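Local coordinates for FMN-dependent nitronate monooxygenase (PDB 5LSM), which probably oxidises nitronates such as propionate 3-nitronate with molecular oxygen, using a bound flavin mononucleotide as cofactor, at residues 53-58 / 119-124; 142-145 / 150-153. All coordinates share one frame; numbering follows the deposited sequence.

Interaction 1: 53-58 / 119-124; sequences AELTAI and EVLAKF
Helical segments 53-58 and 119-124 run almost parallel, at 10° with their axes 10.7 Å apart, and come nearest at Leu55 and Phe124, whose CA atoms lie 7.4 Å from each other. One aromatic ring does most of the bridging. Phe124 reaches across with its ring while Leu55 sets its CB over the middle of one face: CB of Leu55 is 3.7 Å from the centroid of the Phe124 ring and only 7° off its normal, a CH-pi contact. Farther along the same leucine, CD1 of Leu55, on the same face but off centre, lies 3.8 Å from CD2 of Phe124, and it is also 3.8 Å from CD2 of Leu121. The side chain of Leu121 sets out away from helix 53-58, yet its CD2 comes back toward Leu55, and the two side chains cross at about a right angle.

The pair illustrates how neighbouring outer helices of a (beta/alpha)8, or TIM, barrel settle beside one another: helix 48-59 precedes strand 66-71, helix 115-124 comes after it, beyond an insertion with two further helices, and Leu55 and Leu121 both rest on Val68 of that strand. Away from the strand, Thr56 meets the ring at its edge, close to the ring plane, with OG1 of Thr56 3.2 Å from CZ of Phe124. With Thr56 OG1 lying beside its own backbone N (chi1 -71°), the hydroxyl faces the ring edge and is also hydrogen-bonded to Glu52 O, one turn earlier. An alanine in place of Phe124 would take away the ring under Leu55 CB and is likely to leave a gap between the helices, with only the Leu55-Leu121 methyl contact of those described still joining them. The backbone oxygen of Phe124 accepts a hydrogen bond from Arg59 NH2, at the end of helix 48-59.

Interaction 2: 142-145 / 150-153; sequences LEIK and KVIS
Lys145 NZ is hydrogen-bonded to Gly168 O, and on its way there the lysine chain passes Val151, with CE of Lys145 4.3 Å from CG2 of Val151. The polar end is thus settled on a backbone carbonyl beyond the two segments, while the carbon chain flanks the valine. The end of Lys145 comes nearer to strand 150-153 although its CB points to one side.

The centre of the contact is a meeting of two branched residues, Ile144 and Val151, both buried. CG2 of Ile144 stands 3.6 Å from CG2 of Val151, methyl against methyl, and the two side chains cross at about a right angle. In Ile144, CG2 lies opposite the backbone N, which sends this methyl toward the strand and leaves CG1 to run beside that nitrogen (chi1 -70°). In Val151 the touching methyl takes the other place, next to the backbone N and opposite the carbonyl carbon. A single methyl on the strand therefore serves both Ile144 and Lys145, and just 126 Å² is buried in all.

Val151 is itself pinned at the backbone, where its N gives a hydrogen bond to Asp170 OD2. Ile144 also leans on Val129 and Phe131 of strand 128-132 and thus touches two adjacent strands, 128-132 and 150-155. Lys150 and Ile152, alternating with Val151, contact Phe9 of helix 4-9 instead. Four residues turn the chain from helix into strand, and the CA atoms of Lys145 and Lys150 are 6.5 Å apart. Strand 128-132, helix 138-145 and strand 150-155 form a beta-alpha-beta crossover, the repeating element of the TIM barrel, with Ile144 and Val151 at its helix-strand interface.

In the fold
Interactions 1 and 2 follow one another along the chain, the first complete before the second begins, and sit on the same flank of one barrel with centres 16 Å apart. Their nearest atoms are about 5 Å from each other and do not touch. The first joins two outer helices across strand 66-71; the second fastens the next helix, 138-145, to strand 150-155. Strand 128-132 lies between those two strands in the sheet, and Glu143 touches Lys115 and Ala118, so helix 115-124 of interaction 1 and helix 138-145 of interaction 2 are neighbours in the outer layer. The side chains of Leu121 and Val151 lie about 13 and 12 Å from the flavin, in the scaffold around the cofactor site.

Interaction 1: 53-58 / 119-124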
loop_
_atom_site.group_PDB
_atom_site.type_symbol
_atom_site.label_atom_id
_atom_site.label_comp_id
_atom_site.label_asym_id
_atom_site.label_seq_id
_atom_site.Cartn_x
_atom_site.Cartn_y
_atom_site.Cartn_z
ATOM N N ALA A 53 11.863 -35.768 0.272
ATOM C CA ALA A 53 10.711 -36.388 0.933
ATOM C C ALA A 53 9.426 -35.679 0.511
ATOM O O ALA A 53 8.467 -36.301 0.078
ATOM C CB ALA A 53 10.870 -36.314 2.458
ATOM N N GLU A 54 9.427 -34.360 0.631
ATOM C CA GLU A 54 8.212 -33.602 0.479
ATOM C C GLU A 54 7.745 -33.606 -0.980
ATOM O O GLU A 54 6.550 -33.688 -1.245
ATOM C CB GLU A 54 8.393 -32.189 1.019
ATOM C CG GLU A 54 7.112 -31.610 1.573
ATOM C CD GLU A 54 7.064 -31.564 3.078
ATOM O OE1 GLU A 54 6.122 -32.143 3.639
ATOM O OE2 GLU A 54 7.893 -30.860 3.690
ATOM N N LEU A 55 8.690 -33.665 -1.912
ATOM C CA LEU A 55 8.346 -33.763 -3.332
ATOM C C LEU A 55 7.846 -35.146 -3.672
ATOM O O LEU A 55 6.989 -35.293 -4.546
ATOM C CB LEU A 55 9.546 -33.411 -4.233
ATOM C CG LEU A 55 9.762 -31.909 -4.458
ATOM C CD1 LEU A 55 11.191 -31.626 -4.876
ATOM C CD2 LEU A 55 8.780 -31.363 -5.488
ATOM N N THR A 56 8.423 -36.164 -3.029
ATOM C CA THR A 56 7.958 -37.527 -3.218
ATOM C C THR A 56 6.512 -37.664 -2.686
ATOM O O THR A 56 5.623 -38.166 -3.389
ATOM C CB THR A 56 8.934 -38.557 -2.571
ATOM O OG1 THR A 56 10.143 -38.609 -3.340
ATOM C CG2 THR A 56 8.335 -39.958 -2.539
ATOM N N ALA A 57 6.253 -37.101 -1.508
ATOM C CA ALA A 57 4.894 -37.059 -0.965
ATOM C C ALA A 57 3.903 -36.324 -1.882
ATOM O O ALA A 57 2.761 -36.754 -2.029
ATOM C CB ALA A 57 4.885 -36.444 0.422
ATOM N N ILE A 58 4.331 -35.245 -2.526
ATOM C CA ILE A 58 3.444 -34.562 -3.471
ATOM C C ILE A 58 3.120 -35.452 -4.672
ATOM O O ILE A 58 1.951 -35.596 -5.047
ATOM C CB ILE A 58 4.024 -33.213 -3.937
ATOM C CG1 ILE A 58 3.942 -32.192 -2.793
ATOM C CG2 ILE A 58 3.271 -32.689 -5.159
ATOM C CD1 ILE A 58 4.921 -31.034 -2.924
ATOM N N GLU A 119 20.111 -30.708 -8.060
ATOM C CA GLU A 119 20.294 -32.131 -8.313
ATOM C C GLU A 119 19.057 -32.912 -7.880
ATOM O O GLU A 119 18.601 -33.792 -8.610
ATOM C CB GLU A 119 21.557 -32.667 -7.623
ATOM N N VAL A 120 18.485 -32.540 -6.731
ATOM C CA VAL A 120 17.211 -33.101 -6.254
ATOM C C VAL A 120 16.009 -32.743 -7.148
ATOM O O VAL A 120 15.212 -33.605 -7.491
ATOM C CB VAL A 120 16.898 -32.638 -4.817
ATOM C CG1 VAL A 120 15.562 -33.195 -4.352
ATOM C CG2 VAL A 120 18.011 -33.065 -3.868
ATOM N N LEU A 121 15.876 -31.475 -7.515
ATOM C CA LEU A 121 14.774 -31.046 -8.370
ATOM C C LEU A 121 14.774 -31.790 -9.702
ATOM O O LEU A 121 13.718 -32.045 -10.291
ATOM C CB LEU A 121 14.853 -29.540 -8.643
ATOM C CG LEU A 121 14.188 -28.572 -7.663
ATOM C CD1 LEU A 121 14.005 -27.206 -8.322
ATOM C CD2 LEU A 121 12.849 -29.110 -7.166
ATOM N N ALA A 122 15.959 -32.096 -10.202
ATOM C CA ALA A 122 16.083 -32.643 -11.547
ATOM C C ALA A 122 15.337 -33.968 -11.664
ATOM O O ALA A 122 14.835 -34.292 -12.724
ATOM C CB ALA A 122 17.544 -32.826 -11.904
ATOM N N LYS A 123 15.278 -34.731 -10.569
ATOM C CA LYS A 123 14.538 -36.004 -10.539
ATOM C C LYS A 123 13.026 -35.806 -10.721
ATOM O O LYS A 123 12.370 -36.609 -11.375
ATOM C CB LYS A 123 14.813 -36.756 -9.227
ATOM N N PHE A 124 12.487 -34.713 -10.183
ATOM C CA PHE A 124 11.036 -34.495 -10.173
ATOM C C PHE A 124 10.531 -33.613 -11.312
ATOM O O PHE A 124 9.409 -33.797 -11.770
ATOM C CB PHE A 124 10.592 -33.925 -8.818
ATOM C CG PHE A 124 10.825 -34.863 -7.675
ATOM C CD1 PHE A 124 9.965 -35.931 -7.453
ATOM C CD2 PHE A 124 11.971 -34.764 -6.908
ATOM C CE1 PHE A 124 10.221 -36.852 -6.454
ATOM C CE2 PHE A 124 12.211 -35.658 -5.878
ATOM C CZ PHE A 124 11.341 -36.708 -5.657
#

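Interaction 2: 142-145 / 150-153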
loop_
_atom_site.group_PDB
_atom_site.type_symbol
_atom_site.label_atom_id
_atom_site.label_comp_id
_atom_site.label_asym_id
_atom_site.label_seq_id
_atom_site.Cartn_x
_atom_site.Cartn_y
_atom_site.Cartn_z
ATOM N N LEU A 142 19.289 -21.913 -16.838
ATOM C CA LEU A 142 19.232 -22.750 -18.044
ATOM C C LEU A 142 18.995 -24.212 -17.680
ATOM O O LEU A 142 18.186 -24.906 -18.315
ATOM C CB LEU A 142 20.508 -22.623 -18.876
ATOM C CG LEU A 142 20.735 -21.285 -19.591
ATOM C CD1 LEU A 142 22.069 -21.318 -20.335
ATOM C CD2 LEU A 142 19.586 -20.957 -20.537
ATOM N N GLU A 143 19.629 -24.666 -16.612
ATOM C CA GLU A 143 19.378 -26.026 -16.149
ATOM C C GLU A 143 17.895 -26.251 -15.880
ATOM O O GLU A 143 17.334 -27.238 -16.326
ATOM C CB GLU A 143 20.189 -26.354 -14.898
ATOM C CG GLU A 143 20.120 -27.827 -14.519
ATOM C CD GLU A 143 20.674 -28.125 -13.144
ATOM O OE1 GLU A 143 21.097 -27.183 -12.425
ATOM O OE2 GLU A 143 20.719 -29.325 -12.800
ATOM N N ILE A 144 17.279 -25.335 -15.137
ATOM C CA ILE A 144 15.858 -25.412 -14.814
ATOM C C ILE A 144 14.972 -25.429 -16.072
ATOM O O ILE A 144 14.059 -26.246 -16.182
ATOM C CB ILE A 144 15.415 -24.246 -13.876
ATOM C CG1 ILE A 144 15.998 -24.438 -12.479
ATOM C CG2 ILE A 144 13.897 -24.184 -13.751
ATOM C CD1 ILE A 144 16.109 -23.157 -11.687
ATOM N N LYS A 145 15.222 -24.518 -17.000
ATOM C CA LYS A 145 14.370 -24.404 -18.189
ATOM C C LYS A 145 14.400 -25.704 -18.986
ATOM O O LYS A 145 13.461 -26.020 -19.692
ATOM C CB LYS A 145 14.839 -23.262 -19.092
ATOM C CG LYS A 145 14.732 -21.875 -18.482
ATOM C CD LYS A 145 13.495 -21.136 -18.962
ATOM C CE LYS A 145 13.448 -19.711 -18.420
ATOM N NZ LYS A 145 14.085 -18.748 -19.357
ATOM N N LYS A 150 8.597 -23.870 -16.082
ATOM C CA LYS A 150 8.445 -22.432 -16.214
ATOM C C LYS A 150 9.059 -21.797 -15.001
ATOM O O LYS A 150 8.951 -22.325 -13.893
ATOM C CB LYS A 150 6.967 -22.035 -16.292
ATOM C CG LYS A 150 6.192 -22.740 -17.378
ATOM C CD LYS A 150 6.742 -22.417 -18.756
ATOM C CE LYS A 150 6.079 -23.282 -19.823
ATOM N NZ LYS A 150 6.349 -24.730 -19.562
ATOM N N VAL A 151 9.666 -20.642 -15.198
ATOM C CA VAL A 151 10.296 -19.921 -14.108
ATOM C C VAL A 151 9.563 -18.617 -13.844
ATOM O O VAL A 151 9.387 -17.801 -14.763
ATOM C CB VAL A 151 11.762 -19.624 -14.432
ATOM C CG1 VAL A 151 12.347 -18.630 -13.442
ATOM C CG2 VAL A 151 12.569 -20.912 -14.425
ATOM N N ILE A 152 9.184 -18.410 -12.584
ATOM C CA ILE A 152 8.607 -17.142 -12.139
ATOM C C ILE A 152 9.354 -16.544 -10.932
ATOM O O ILE A 152 10.027 -17.265 -10.190
ATOM C CB ILE A 152 7.121 -17.304 -11.771
ATOM C CG1 ILE A 152 6.959 -18.192 -10.542
ATOM C CG2 ILE A 152 6.345 -17.891 -12.931
ATOM C CD1 ILE A 152 5.529 -18.278 -10.064
ATOM N N SER A 153 9.237 -15.221 -10.753
ATOM C CA SER A 153 9.885 -14.527 -9.634
ATOM C C SER A 153 9.117 -13.288 -9.237
ATOM O O SER A 153 8.193 -12.871 -9.939
ATOM C CB SER A 153 11.321 -14.146 -9.962
ATOM O OG SER A 153 11.901 -13.415 -8.882
#